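Local atomic coordinates of 3-carboxy-cis,cis-muconate cycloisomerase (PDB entry 1RE5), a protein that belongs to the mostly helical fumarase/aspartase-like lyase superfamily and is modelled as a tetramer. Residues 360-368 with 392-402. Sequence-based numbering, arbitrary orientation.
Sequences DLTQGLVLA and CQRAVAEQRHL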
loop_
_atom_site.group_PDB
_atom_site.type_symbol
_atom_site.label_atom_id
_atom_site.label_comp_id
_atom_site.label_asym_id
_atom_site.label_seq_id
_atom_site.Cartn_x
_atom_site.Cartn_y
_atom_site.Cartn_z
ATOM N N ASP D 360 -12.959 -36.765 13.979
ATOM C CA ASP D 360 -12.113 -37.581 14.842
ATOM C C ASP D 360 -10.848 -38.066 14.136
ATOM O O ASP D 360 -10.487 -39.246 14.169
ATOM C CB ASP D 360 -12.875 -38.748 15.527
ATOM C CG ASP D 360 -13.904 -39.400 14.645
ATOM O OD1 ASP D 360 -14.992 -38.807 14.468
ATOM O OD2 ASP D 360 -13.630 -40.510 14.138
ATOM N N LEU D 361 -10.169 -37.108 13.512
ATOM C CA LEU D 361 -8.917 -37.353 12.813
ATOM C C LEU D 361 -7.843 -37.320 13.890
ATOM O O LEU D 361 -6.780 -37.900 13.737
ATOM C CB LEU D 361 -8.671 -36.251 11.784
ATOM C CG LEU D 361 -7.691 -36.515 10.646
ATOM C CD1 LEU D 361 -8.082 -37.788 9.939
ATOM C CD2 LEU D 361 -7.716 -35.347 9.672
ATOM N N THR D 362 -8.136 -36.626 14.984
ATOM C CA THR D 362 -7.222 -36.540 16.112
ATOM C C THR D 362 -7.680 -37.566 17.155
ATOM O O THR D 362 -7.230 -37.574 18.306
ATOM C CB THR D 362 -7.228 -35.143 16.738
ATOM O OG1 THR D 362 -8.557 -34.799 17.147
ATOM C CG2 THR D 362 -6.727 -34.131 15.745
ATOM N N GLN D 363 -8.599 -38.422 16.723
ATOM C CA GLN D 363 -9.149 -39.485 17.550
ATOM C C GLN D 363 -9.692 -39.072 18.904
ATOM O O GLN D 363 -9.340 -39.659 19.919
ATOM C CB GLN D 363 -8.101 -40.577 17.717
ATOM C CG GLN D 363 -7.724 -41.216 16.394
ATOM C CD GLN D 363 -6.680 -42.297 16.543
ATOM O OE1 GLN D 363 -5.580 -42.059 17.063
ATOM N NE2 GLN D 363 -7.015 -43.502 16.087
ATOM N N GLY D 364 -10.559 -38.064 18.901
ATOM C CA GLY D 364 -11.167 -37.590 20.133
ATOM C C GLY D 364 -10.321 -36.692 21.015
ATOM O O GLY D 364 -10.827 -36.159 21.985
ATOM N N LEU D 365 -9.046 -36.516 20.700
ATOM C CA LEU D 365 -8.199 -35.669 21.526
ATOM C C LEU D 365 -8.696 -34.233 21.548
ATOM O O LEU D 365 -8.418 -33.478 22.481
ATOM C CB LEU D 365 -6.757 -35.708 21.019
ATOM C CG LEU D 365 -5.993 -37.005 21.300
ATOM C CD1 LEU D 365 -4.632 -36.975 20.633
ATOM C CD2 LEU D 365 -5.832 -37.170 22.800
ATOM N N VAL D 366 -9.439 -33.858 20.517
ATOM C CA VAL D 366 -9.966 -32.504 20.408
ATOM C C VAL D 366 -11.177 -32.307 21.343
ATOM O O VAL D 366 -11.677 -31.195 21.535
ATOM C CB VAL D 366 -10.360 -32.213 18.933
ATOM C CG1 VAL D 366 -11.833 -32.513 18.699
ATOM C CG2 VAL D 366 -10.015 -30.788 18.581
ATOM N N LEU D 367 -11.635 -33.405 21.929
ATOM C CA LEU D 367 -12.773 -33.387 22.823
ATOM C C LEU D 367 -12.323 -33.702 24.242
ATOM O O LEU D 367 -13.147 -33.868 25.136
ATOM C CB LEU D 367 -13.796 -34.419 22.358
ATOM C CG LEU D 367 -15.117 -33.918 21.774
ATOM C CD1 LEU D 367 -14.915 -32.578 21.111
ATOM C CD2 LEU D 367 -15.669 -34.956 20.790
ATOM N N ALA D 368 -11.013 -33.787 24.449
ATOM C CA ALA D 368 -10.471 -34.079 25.772
ATOM C C ALA D 368 -11.037 -33.121 26.815
ATOM O O ALA D 368 -11.393 -33.533 27.924
ATOM C CB ALA D 368 -8.967 -33.969 25.749
ATOM N N CYS D 392 -4.789 -39.831 27.334
ATOM C CA CYS D 392 -4.450 -39.234 26.050
ATOM C C CYS D 392 -3.079 -39.734 25.608
ATOM O O CYS D 392 -2.906 -40.166 24.466
ATOM C CB CYS D 392 -4.464 -37.703 26.146
ATOM S SG CYS D 392 -6.131 -36.981 26.202
ATOM N N GLN D 393 -2.109 -39.687 26.520
ATOM C CA GLN D 393 -0.757 -40.148 26.222
ATOM C C GLN D 393 -0.819 -41.579 25.680
ATOM O O GLN D 393 -0.038 -41.961 24.808
ATOM C CB GLN D 393 0.108 -40.088 27.487
ATOM N N ARG D 394 -1.767 -42.357 26.193
ATOM C CA ARG D 394 -1.941 -43.741 25.770
ATOM C C ARG D 394 -2.669 -43.840 24.433
ATOM O O ARG D 394 -2.227 -44.545 23.532
ATOM C CB ARG D 394 -2.703 -44.524 26.841
ATOM N N ALA D 395 -3.788 -43.137 24.309
ATOM C CA ALA D 395 -4.564 -43.163 23.076
ATOM C C ALA D 395 -3.653 -42.855 21.902
ATOM O O ALA D 395 -3.925 -43.252 20.768
ATOM C CB ALA D 395 -5.691 -42.138 23.142
ATOM N N VAL D 396 -2.573 -42.139 22.189
ATOM C CA VAL D 396 -1.608 -41.763 21.169
ATOM C C VAL D 396 -0.581 -42.865 20.999
ATOM O O VAL D 396 -0.374 -43.362 19.893
ATOM C CB VAL D 396 -0.883 -40.461 21.544
ATOM C CG1 VAL D 396 0.277 -40.220 20.590
ATOM C CG2 VAL D 396 -1.865 -39.291 21.496
ATOM N N ALA D 397 0.065 -43.237 22.100
ATOM C CA ALA D 397 1.065 -44.300 22.078
ATOM C C ALA D 397 0.490 -45.499 21.326
ATOM O O ALA D 397 0.805 -45.715 20.157
ATOM C CB ALA D 397 1.440 -44.700 23.499
ATOM N N GLU D 398 -0.365 -46.270 21.994
ATOM C CA GLU D 398 -0.989 -47.437 21.368
ATOM C C GLU D 398 -1.995 -47.012 20.304
ATOM O O GLU D 398 -2.892 -47.770 19.932
ATOM C CB GLU D 398 -1.684 -48.306 22.427
ATOM C CG GLU D 398 -2.678 -47.570 23.314
ATOM C CD GLU D 398 -3.357 -48.492 24.315
ATOM O OE1 GLU D 398 -4.095 -49.402 23.877
ATOM O OE2 GLU D 398 -3.153 -48.309 25.537
ATOM N N GLN D 399 -1.817 -45.789 19.819
ATOM C CA GLN D 399 -2.673 -45.183 18.813
ATOM C C GLN D 399 -4.016 -45.852 18.558
ATOM O O GLN D 399 -4.112 -46.854 17.846
ATOM C CB GLN D 399 -1.909 -45.035 17.498
ATOM C CG GLN D 399 -1.237 -46.303 17.011
ATOM C CD GLN D 399 -0.497 -46.093 15.703
ATOM O OE1 GLN D 399 0.172 -46.999 15.199
ATOM N NE2 GLN D 399 -0.617 -44.891 15.141
ATOM N N ARG D 400 -5.047 -45.273 19.166
ATOM C CA ARG D 400 -6.429 -45.721 19.036
ATOM C C ARG D 400 -7.309 -44.660 19.693
ATOM O O ARG D 400 -6.872 -43.961 20.611
ATOM C CB ARG D 400 -6.649 -47.089 19.694
ATOM C CG ARG D 400 -6.276 -47.179 21.162
ATOM C CD ARG D 400 -6.815 -48.473 21.759
ATOM N NE ARG D 400 -6.475 -48.604 23.170
ATOM C CZ ARG D 400 -7.162 -49.341 24.036
ATOM N NH1 ARG D 400 -8.231 -50.016 23.629
ATOM N NH2 ARG D 400 -6.789 -49.390 25.311
ATOM N N HIS D 401 -8.542 -44.544 19.213
ATOM C CA HIS D 401 -9.482 -43.547 19.707
ATOM C C HIS D 401 -9.476 -43.387 21.222
ATOM O O HIS D 401 -9.239 -44.348 21.955
ATOM C CB HIS D 401 -10.891 -43.885 19.226
ATOM C CG HIS D 401 -11.780 -42.691 19.083
ATOM N ND1 HIS D 401 -12.170 -41.917 20.154
ATOM C CD2 HIS D 401 -12.354 -42.135 17.989
ATOM C CE1 HIS D 401 -12.947 -40.938 19.727
ATOM N NE2 HIS D 401 -13.075 -41.047 18.417
ATOM N N LEU D 402 -9.730 -42.160 21.683
ATOM C CA LEU D 402 -9.767 -41.856 23.113
ATOM C C LEU D 402 -10.996 -42.514 23.749
ATOM O O LEU D 402 -10.973 -42.877 24.923
ATOM C CB LEU D 402 -9.828 -40.340 23.343
ATOM C CG LEU D 402 -9.052 -39.735 24.522
ATOM C CD1 LEU D 402 -9.523 -38.314 24.750
ATOM C CD2 LEU D 402 -9.259 -40.551 25.774
#
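Leu402 gives its backbone N-H to the carbonyl of Gln363, the N to O distance being 3.1 Å, and this is the one hydrogen bond between 360-368 and 392-402. It is moderately bent, with 153° at the hydrogen, and the N-H comes in tilted 34° from the carbonyl plane. The same oxygen lies over one face of the His401 imidazole, offset toward its rim, with Gln363 O 3.6 Å from His401 ND1. Gly364 N lies over the same face, and Gly364 CA is 3.8 Å from His401 CE1, so the ring rests on bare backbone. Beyond, the ring meets the CB of Asp360, and carboxylate and imidazole planes stand 47° apart. Gln363 runs its extended side chain along the backbone of Arg400 and His401, bringing NE2 to 3.7 Å from Arg400 CA.

A second, apolar patch is built on Leu365. With CG anti to its own carbonyl carbon, its two methyls split the work: CD2 touches Cys392 SG and approaches Leu402 CD1, while CD1 packs on Val396 CG2 at 3.7 Å, the two side chains crossing at about a right angle. Ala368 closes in on the sulfur from the same segment.

These contacts tie the linker between helices 352-359 and 368-378 to the last turns of helix 381-397 and the loop that leads from it into helix 402-407, inside the small C-terminal helical region of the adenylosuccinate lyase family, far from the centre of the chain. A type I' turn from Thr362 to Leu365, with both Gln363 and Gly364 at positive phi, presents the Gln363 carbonyl.

His401 is also the N-cap of helix 402-407: ND1 accepts the N-H of Arg403, which helps fix the ring's rotation. Arg400 pairs with Glu398 and Asp408, and Met279 of a second subunit packs against Leu365.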